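Local structure of glycerol-3-phosphate dehydrogenase [NAD(+)] (Dunaliella salina, 6IUY) at residues E127-L140 with I148-W160. The protein probably interconverts sn-glycerol 3-phosphate and dihydroxyacetone phosphate with NAD, and carries a phosphatase-like domain thought to let it make glycerol directly. Residues are numbered along the deposited sequence; the frame is centred on the assembly and turned at random.
Sequences EVFLISGGFREMAL and IPAKNVFCNTMSW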
ATOM      1  N   GLU A 127      17.638  11.449 -25.594  1.00 47.67           N
ATOM      2  CA  GLU A 127      17.617  12.906 -25.405  1.00 50.73           C
ATOM      3  C   GLU A 127      18.517  13.611 -26.413  1.00 48.97           C
ATOM      4  O   GLU A 127      19.638  13.177 -26.684  1.00 51.28           O
ATOM      5  CB  GLU A 127      18.024  13.310 -23.979  1.00 52.33           C
ATOM      6  CG  GLU A 127      16.807  13.584 -23.077  1.00 61.18           C
ATOM      7  CD  GLU A 127      16.665  15.042 -22.679  1.00 58.49           C
ATOM      8  OE1 GLU A 127      17.392  15.457 -21.757  1.00 65.90           O
ATOM      9  OE2 GLU A 127      15.826  15.772 -23.263  1.00 57.73           O
ATOM     10  N   VAL A 128      18.004  14.704 -26.954  1.00 48.70           N
ATOM     11  CA  VAL A 128      18.693  15.448 -27.991  1.00 53.95           C
ATOM     12  C   VAL A 128      19.135  16.812 -27.474  1.00 52.72           C
ATOM     13  O   VAL A 128      18.363  17.533 -26.825  1.00 49.35           O
ATOM     14  CB  VAL A 128      17.797  15.610 -29.238  1.00 53.66           C
ATOM     15  CG1 VAL A 128      18.348  16.693 -30.171  1.00 48.89           C
ATOM     16  CG2 VAL A 128      17.662  14.259 -29.953  1.00 49.35           C
ATOM     17  N   PHE A 129      20.395  17.138 -27.747  1.00 52.51           N
ATOM     18  CA  PHE A 129      20.962  18.436 -27.408  1.00 52.97           C
ATOM     19  C   PHE A 129      21.489  19.173 -28.639  1.00 51.94           C
ATOM     20  O   PHE A 129      22.003  18.565 -29.586  1.00 51.98           O
ATOM     21  CB  PHE A 129      22.105  18.285 -26.408  1.00 49.29           C
ATOM     22  CG  PHE A 129      21.693  17.737 -25.088  1.00 50.54           C
ATOM     23  CD1 PHE A 129      21.416  18.592 -24.031  1.00 51.07           C
ATOM     24  CD2 PHE A 129      21.610  16.367 -24.885  1.00 47.91           C
ATOM     25  CE1 PHE A 129      21.048  18.093 -22.803  1.00 50.95           C
ATOM     26  CE2 PHE A 129      21.241  15.863 -23.662  1.00 50.58           C
ATOM     27  CZ  PHE A 129      20.955  16.727 -22.617  1.00 50.62           C
ATOM     28  N   LEU A 130      21.362  20.492 -28.611  1.00 52.89           N
ATOM     29  CA  LEU A 130      22.145  21.344 -29.482  1.00 51.65           C
ATOM     30  C   LEU A 130      23.353  21.879 -28.702  1.00 52.41           C
ATOM     31  O   LEU A 130      23.203  22.386 -27.581  1.00 49.22           O
ATOM     32  CB  LEU A 130      21.290  22.492 -30.016  1.00 48.40           C
ATOM     33  CG  LEU A 130      20.001  22.074 -30.709  1.00 46.67           C
ATOM     34  CD1 LEU A 130      19.198  23.276 -31.141  1.00 48.72           C
ATOM     35  CD2 LEU A 130      20.316  21.200 -31.897  1.00 53.59           C
ATOM     36  N   ILE A 131      24.547  21.748 -29.278  1.00 51.31           N
ATOM     37  CA  ILE A 131      25.754  22.362 -28.712  1.00 48.66           C
ATOM     38  C   ILE A 131      26.461  23.176 -29.796  1.00 53.27           C
ATOM     39  O   ILE A 131      26.913  22.624 -30.798  1.00 53.03           O
ATOM     40  CB  ILE A 131      26.732  21.322 -28.131  1.00 51.11           C
ATOM     41  CG1 ILE A 131      26.029  20.394 -27.139  1.00 47.23           C
ATOM     42  CG2 ILE A 131      27.913  22.015 -27.461  1.00 52.78           C
ATOM     43  CD1 ILE A 131      26.952  19.344 -26.512  1.00 45.78           C
ATOM     44  N   SER A 132      26.541  24.490 -29.591  1.00 53.16           N
ATOM     45  CA  SER A 132      27.001  25.401 -30.627  1.00 54.07           C
ATOM     46  C   SER A 132      27.983  26.427 -30.074  1.00 59.57           C
ATOM     47  O   SER A 132      27.962  26.759 -28.886  1.00 56.60           O
ATOM     48  CB  SER A 132      25.808  26.100 -31.286  1.00 56.22           C
ATOM     49  OG  SER A 132      26.172  27.343 -31.864  1.00 53.85           O
ATOM     50  N   GLY A 133      28.859  26.908 -30.947  1.00 59.30           N
ATOM     51  CA  GLY A 133      29.836  27.912 -30.574  1.00 54.40           C
ATOM     52  C   GLY A 133      29.387  29.249 -31.109  1.00 54.39           C
ATOM     53  O   GLY A 133      30.076  30.262 -30.984  1.00 57.04           O
ATOM     54  N   GLY A 134      28.213  29.249 -31.717  1.00 55.60           N
ATOM     55  CA  GLY A 134      27.661  30.463 -32.281  1.00 59.15           C
ATOM     56  C   GLY A 134      26.807  31.226 -31.287  1.00 55.40           C
ATOM     57  O   GLY A 134      27.075  31.219 -30.082  1.00 53.01           O
ATOM     58  N   PHE A 135      25.767  31.872 -31.797  1.00 53.32           N
ATOM     59  CA  PHE A 135      24.920  32.720 -30.973  1.00 58.43           C
ATOM     60  C   PHE A 135      23.648  32.005 -30.516  1.00 55.13           C
ATOM     61  O   PHE A 135      22.951  31.388 -31.322  1.00 57.42           O
ATOM     62  CB  PHE A 135      24.554  33.996 -31.738  1.00 61.10           C
ATOM     63  CG  PHE A 135      25.744  34.779 -32.219  1.00 65.18           C
ATOM     64  CD1 PHE A 135      26.688  35.252 -31.322  1.00 68.06           C
ATOM     65  CD2 PHE A 135      25.913  35.052 -33.567  1.00 67.11           C
ATOM     66  CE1 PHE A 135      27.787  35.981 -31.760  1.00 68.14           C
ATOM     67  CE2 PHE A 135      27.003  35.778 -34.010  1.00 69.25           C
ATOM     68  CZ  PHE A 135      27.941  36.241 -33.101  1.00 71.68           C
ATOM     69  N   ARG A 136      23.359  32.106 -29.221  1.00 54.57           N
ATOM     70  CA  ARG A 136      22.151  31.525 -28.636  1.00 53.76           C
ATOM     71  C   ARG A 136      20.917  32.051 -29.331  1.00 53.22           C
ATOM     72  O   ARG A 136      19.991  31.300 -29.625  1.00 55.56           O
ATOM     73  CB  ARG A 136      22.074  31.826 -27.136  1.00 53.56           C
ATOM     74  CG  ARG A 136      20.979  31.070 -26.388  1.00 53.15           C
ATOM     75  CD  ARG A 136      21.116  31.216 -24.873  1.00 51.34           C
ATOM     76  NE  ARG A 136      20.313  30.237 -24.142  1.00 53.47           N
ATOM     77  CZ  ARG A 136      20.621  28.947 -24.011  1.00 50.79           C
ATOM     78  NH1 ARG A 136      21.716  28.473 -24.571  1.00 46.85           N
ATOM     79  NH2 ARG A 136      19.822  28.123 -23.328  1.00 50.86           N
ATOM     80  N   GLU A 137      20.920  33.346 -29.617  1.00 57.04           N
ATOM     81  CA  GLU A 137      19.781  34.002 -30.246  1.00 54.01           C
ATOM     82  C   GLU A 137      19.402  33.358 -31.582  1.00 56.24           C
ATOM     83  O   GLU A 137      18.311  33.595 -32.115  1.00 55.90           O
ATOM     84  CB  GLU A 137      20.084  35.492 -30.450  1.00 58.19           C
ATOM     85  CG  GLU A 137      20.259  36.291 -29.165  1.00 52.51           C
ATOM     86  CD  GLU A 137      21.674  36.254 -28.629  1.00 58.67           C
ATOM     87  OE1 GLU A 137      22.524  35.563 -29.226  1.00 60.80           O
ATOM     88  OE2 GLU A 137      21.945  36.920 -27.606  1.00 61.85           O
ATOM     89  N   MET A 138      20.307  32.548 -32.122  1.00 56.43           N
ATOM     90  CA  MET A 138      20.080  31.882 -33.401  1.00 58.18           C
ATOM     91  C   MET A 138      19.680  30.415 -33.218  1.00 59.04           C
ATOM     92  O   MET A 138      18.931  29.849 -34.030  1.00 55.50           O
ATOM     93  CB  MET A 138      21.339  31.967 -34.267  1.00 60.48           C
ATOM     94  CG  MET A 138      21.961  33.356 -34.327  1.00 64.71           C
ATOM     95  SD  MET A 138      20.984  34.488 -35.323  1.00 78.14           S
ATOM     96  CE  MET A 138      20.998  33.581 -36.861  1.00 69.62           C
ATOM     97  N   ALA A 139      20.205  29.804 -32.158  1.00 55.65           N
ATOM     98  CA  ALA A 139      19.980  28.386 -31.899  1.00 59.61           C
ATOM     99  C   ALA A 139      18.609  28.127 -31.281  1.00 57.80           C
ATOM    100  O   ALA A 139      18.072  27.028 -31.426  1.00 60.42           O
ATOM    101  CB  ALA A 139      21.070  27.827 -30.994  1.00 53.04           C
ATOM    102  N   LEU A 140      18.046  29.125 -30.598  1.00 51.31           N
ATOM    103  CA  LEU A 140      16.822  28.898 -29.830  1.00 56.77           C
ATOM    104  C   LEU A 140      15.599  28.740 -30.718  1.00 56.01           C
ATOM    105  O   LEU A 140      14.713  27.955 -30.400  1.00 57.71           O
ATOM    106  CB  LEU A 140      16.593  30.016 -28.802  1.00 53.62           C
ATOM    107  CG  LEU A 140      17.506  29.902 -27.574  1.00 52.20           C
ATOM    108  CD1 LEU A 140      17.203  30.967 -26.527  1.00 56.76           C
ATOM    109  CD2 LEU A 140      17.384  28.525 -26.964  1.00 51.37           C
ATOM    110  N   ILE A 148      13.179  20.949 -29.117  1.00 51.36           N
ATOM    111  CA  ILE A 148      14.253  20.823 -28.145  1.00 52.61           C
ATOM    112  C   ILE A 148      14.161  21.978 -27.158  1.00 50.76           C
ATOM    113  O   ILE A 148      14.118  23.144 -27.550  1.00 52.11           O
ATOM    114  CB  ILE A 148      15.641  20.793 -28.814  1.00 51.35           C
ATOM    115  CG1 ILE A 148      15.683  19.711 -29.887  1.00 45.52           C
ATOM    116  CG2 ILE A 148      16.728  20.544 -27.782  1.00 49.64           C
ATOM    117  CD1 ILE A 148      17.046  19.460 -30.416  1.00 51.49           C
ATOM    118  N   PRO A 149      14.110  21.655 -25.866  1.00 50.31           N
ATOM    119  CA  PRO A 149      13.973  22.696 -24.845  1.00 52.80           C
ATOM    120  C   PRO A 149      15.249  23.523 -24.711  1.00 51.39           C
ATOM    121  O   PRO A 149      16.345  23.028 -25.007  1.00 51.42           O
ATOM    122  CB  PRO A 149      13.688  21.896 -23.570  1.00 51.04           C
ATOM    123  CG  PRO A 149      14.336  20.563 -23.821  1.00 50.69           C
ATOM    124  CD  PRO A 149      14.163  20.303 -25.287  1.00 53.75           C
ATOM    125  N   ALA A 150      15.102  24.774 -24.284  1.00 49.67           N
ATOM    126  CA  ALA A 150      16.243  25.656 -24.088  1.00 50.12           C
ATOM    127  C   ALA A 150      17.190  25.039 -23.059  1.00 51.37           C
ATOM    128  O   ALA A 150      18.393  25.285 -23.069  1.00 46.87           O
ATOM    129  CB  ALA A 150      15.776  27.042 -23.645  1.00 50.29           C
ATOM    130  N   LYS A 151      16.630  24.215 -22.182  1.00 49.97           N
ATOM    131  CA  LYS A 151      17.395  23.516 -21.169  1.00 47.74           C
ATOM    132  C   LYS A 151      18.463  22.639 -21.817  1.00 47.74           C
ATOM    133  O   LYS A 151      19.485  22.308 -21.205  1.00 45.49           O
ATOM    134  CB  LYS A 151      16.443  22.674 -20.307  1.00 50.76           C
ATOM    135  CG  LYS A 151      17.119  21.746 -19.317  1.00 49.43           C
ATOM    136  CD  LYS A 151      16.120  20.752 -18.693  1.00 54.54           C
ATOM    137  CE  LYS A 151      15.098  21.450 -17.793  1.00 50.07           C
ATOM    138  NZ  LYS A 151      14.408  20.456 -16.905  1.00 55.30           N
ATOM    139  N   ASN A 152      18.214  22.253 -23.062  1.00 47.91           N
ATOM    140  CA  ASN A 152      19.102  21.336 -23.766  1.00 47.80           C
ATOM    141  C   ASN A 152      20.002  22.039 -24.793  1.00 51.11           C
ATOM    142  O   ASN A 152      20.762  21.389 -25.523  1.00 49.77           O
ATOM    143  CB  ASN A 152      18.283  20.249 -24.456  1.00 49.37           C
ATOM    144  CG  ASN A 152      17.682  19.253 -23.473  1.00 52.38           C
ATOM    145  OD1 ASN A 152      17.537  19.542 -22.281  1.00 49.17           O
ATOM    146  ND2 ASN A 152      17.355  18.064 -23.967  1.00 50.01           N
ATOM    147  N   VAL A 153      19.911  23.363 -24.848  1.00 50.99           N
ATOM    148  CA  VAL A 153      20.715  24.144 -25.775  1.00 48.17           C
ATOM    149  C   VAL A 153      21.920  24.717 -25.050  1.00 50.50           C
ATOM    150  O   VAL A 153      21.761  25.569 -24.167  1.00 50.42           O
ATOM    151  CB  VAL A 153      19.904  25.291 -26.405  1.00 50.83           C
ATOM    152  CG1 VAL A 153      20.763  26.043 -27.415  1.00 48.80           C
ATOM    153  CG2 VAL A 153      18.652  24.753 -27.072  1.00 48.55           C
ATOM    154  N   PHE A 154      23.115  24.228 -25.394  1.00 49.62           N
ATOM    155  CA  PHE A 154      24.361  24.774 -24.853  1.00 50.02           C
ATOM    156  C   PHE A 154      24.993  25.744 -25.851  1.00 50.43           C
ATOM    157  O   PHE A 154      25.546  25.332 -26.874  1.00 53.59           O
ATOM    158  CB  PHE A 154      25.321  23.645 -24.488  1.00 43.28           C
ATOM    159  CG  PHE A 154      24.895  22.879 -23.267  1.00 50.04           C
ATOM    160  CD1 PHE A 154      23.994  21.831 -23.368  1.00 45.56           C
ATOM    161  CD2 PHE A 154      25.370  23.225 -22.015  1.00 49.55           C
ATOM    162  CE1 PHE A 154      23.590  21.138 -22.247  1.00 46.83           C
ATOM    163  CE2 PHE A 154      24.970  22.527 -20.885  1.00 49.07           C
ATOM    164  CZ  PHE A 154      24.073  21.484 -21.005  1.00 46.22           C
ATOM    165  N   CYS A 155      24.905  27.037 -25.551  1.00 54.63           N
ATOM    166  CA  CYS A 155      25.284  28.071 -26.513  1.00 53.03           C
ATOM    167  C   CYS A 155      25.262  29.463 -25.886  1.00 56.08           C
ATOM    168  O   CYS A 155      24.216  29.898 -25.415  1.00 53.25           O
ATOM    169  CB  CYS A 155      24.335  28.034 -27.715  1.00 50.55           C
ATOM    170  SG  CYS A 155      24.902  28.949 -29.186  1.00 60.45           S
ATOM    171  N   ASN A 156      26.398  30.170 -25.907  1.00 58.00           N
ATOM    172  CA  ASN A 156      26.483  31.534 -25.348  1.00 55.76           C
ATOM    173  C   ASN A 156      25.665  32.553 -26.112  1.00 53.39           C
ATOM    174  O   ASN A 156      25.525  32.469 -27.331  1.00 54.92           O
ATOM    175  CB  ASN A 156      27.932  32.020 -25.298  1.00 55.87           C
ATOM    176  CG  ASN A 156      28.731  31.329 -24.235  1.00 60.60           C
ATOM    177  OD1 ASN A 156      28.341  31.322 -23.066  1.00 67.01           O
ATOM    178  ND2 ASN A 156      29.843  30.711 -24.629  1.00 61.66           N
ATOM    179  N   THR A 157      25.128  33.521 -25.374  1.00 54.60           N
ATOM    180  CA  THR A 157      24.398  34.632 -25.957  1.00 58.16           C
ATOM    181  C   THR A 157      25.366  35.700 -26.463  1.00 60.68           C
ATOM    182  O   THR A 157      26.542  35.718 -26.084  1.00 58.42           O
ATOM    183  CB  THR A 157      23.441  35.285 -24.935  1.00 57.28           C
ATOM    184  OG1 THR A 157      24.186  35.693 -23.787  1.00 60.83           O
ATOM    185  CG2 THR A 157      22.366  34.311 -24.491  1.00 57.44           C
ATOM    186  N   MET A 158      24.870  36.591 -27.317  1.00 60.20           N
ATOM    187  CA  MET A 158      25.608  37.811 -27.609  1.00 62.67           C
ATOM    188  C   MET A 158      25.638  38.599 -26.310  1.00 64.13           C
ATOM    189  O   MET A 158      24.822  38.347 -25.418  1.00 63.53           O
ATOM    190  CB  MET A 158      24.949  38.618 -28.729  1.00 58.28           C
ATOM    191  CG  MET A 158      24.960  37.954 -30.087  1.00 57.95           C
ATOM    192  SD  MET A 158      23.878  38.830 -31.241  1.00 70.12           S
ATOM    193  CE  MET A 158      24.216  40.521 -30.734  1.00 77.09           C
ATOM    194  N   SER A 159      26.572  39.537 -26.181  1.00 61.77           N
ATOM    195  CA  SER A 159      26.625  40.364 -24.981  1.00 65.34           C
ATOM    196  C   SER A 159      25.691  41.557 -25.150  1.00 69.06           C
ATOM    197  O   SER A 159      25.993  42.514 -25.863  1.00 69.76           O
ATOM    198  CB  SER A 159      28.057  40.818 -24.699  1.00 71.29           C
ATOM    199  OG  SER A 159      28.953  39.718 -24.781  1.00 73.31           O
ATOM    200  N   TRP A 160      24.530  41.478 -24.522  1.00 66.31           N
ATOM    201  CA  TRP A 160      23.555  42.548 -24.626  1.00 68.85           C
ATOM    202  C   TRP A 160      23.570  43.389 -23.367  1.00 66.85           C
ATOM    203  O   TRP A 160      23.608  42.866 -22.261  1.00 67.16           O
ATOM    204  CB  TRP A 160      22.141  41.996 -24.855  1.00 67.85           C
ATOM    205  CG  TRP A 160      21.892  41.463 -26.222  1.00 70.23           C
ATOM    206  CD1 TRP A 160      21.813  40.148 -26.596  1.00 70.03           C
ATOM    207  CD2 TRP A 160      21.686  42.231 -27.414  1.00 74.17           C
ATOM    208  NE1 TRP A 160      21.579  40.053 -27.948  1.00 62.39           N
ATOM    209  CE2 TRP A 160      21.492  41.317 -28.473  1.00 72.49           C
ATOM    210  CE3 TRP A 160      21.652  43.602 -27.691  1.00 72.05           C
ATOM    211  CZ2 TRP A 160      21.266  41.734 -29.784  1.00 73.58           C
ATOM    212  CZ3 TRP A 160      21.433  44.011 -28.992  1.00 74.88           C
ATOM    213  CH2 TRP A 160      21.238  43.080 -30.023  1.00 76.27           C
TER
HETATM  214  O   HOH W   1      16.620  17.815 -20.597  1.00 53.03           O
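R136 reaches across to the backbone of 150-155 with its guanidinium. NH1 holds two carbonyls, V153 O at 2.9 Å, almost in the guanidinium plane, and C155 O at 3.0 Å, on a lone pair of that carbonyl; NH2 adds weak bonds to A150 O and V153 O. With CG anti to the backbone N (chi1 -170°) and the chain extended as far as NE, the side chain runs past T157, whose CG2 touches R136 CD. One residue on, E137 turns both carboxylate oxygens to M158 N, each through its syn lone pair, with OE2 at 3.0 Å; that oxygen also takes a weak bond from W160 NE1. M158 SD stands above the F135 ring, 4.7 Å from its centroid, a Met-aromatic contact, while M158 CG packs against F135 CD1.

Strand 127-131, helix 136-145 and strand 153-154 form a beta-alpha-beta unit of the HAD-like domain, and 153-154 is an edge strand of its parallel sheet within this chain. F154 N to L130 O and S132 N to F154 O pair the two strands. On one face of the sheet L130 and V153 lie side by side, with A139 and L140 of the helix resting on V153; on the other, I131 and F154 meet helix 184-195.

At the start of the strand pair, N152 stacks its amide on F129, the planes 19° apart. Its ND2 donates hydrogen bonds to E127 OE2 (2.8 Å), met from above the carboxylate plane, and to V128 O. A water bridges the pair, donating to E127 OE1 and to N152 OD1. At the far end S132 OG accepts from G134 N in an ST turn, with C155 SG 3.4 Å from S132 OG; the S132 side chain lies about 4 Å from that of the magnesium ligand D43.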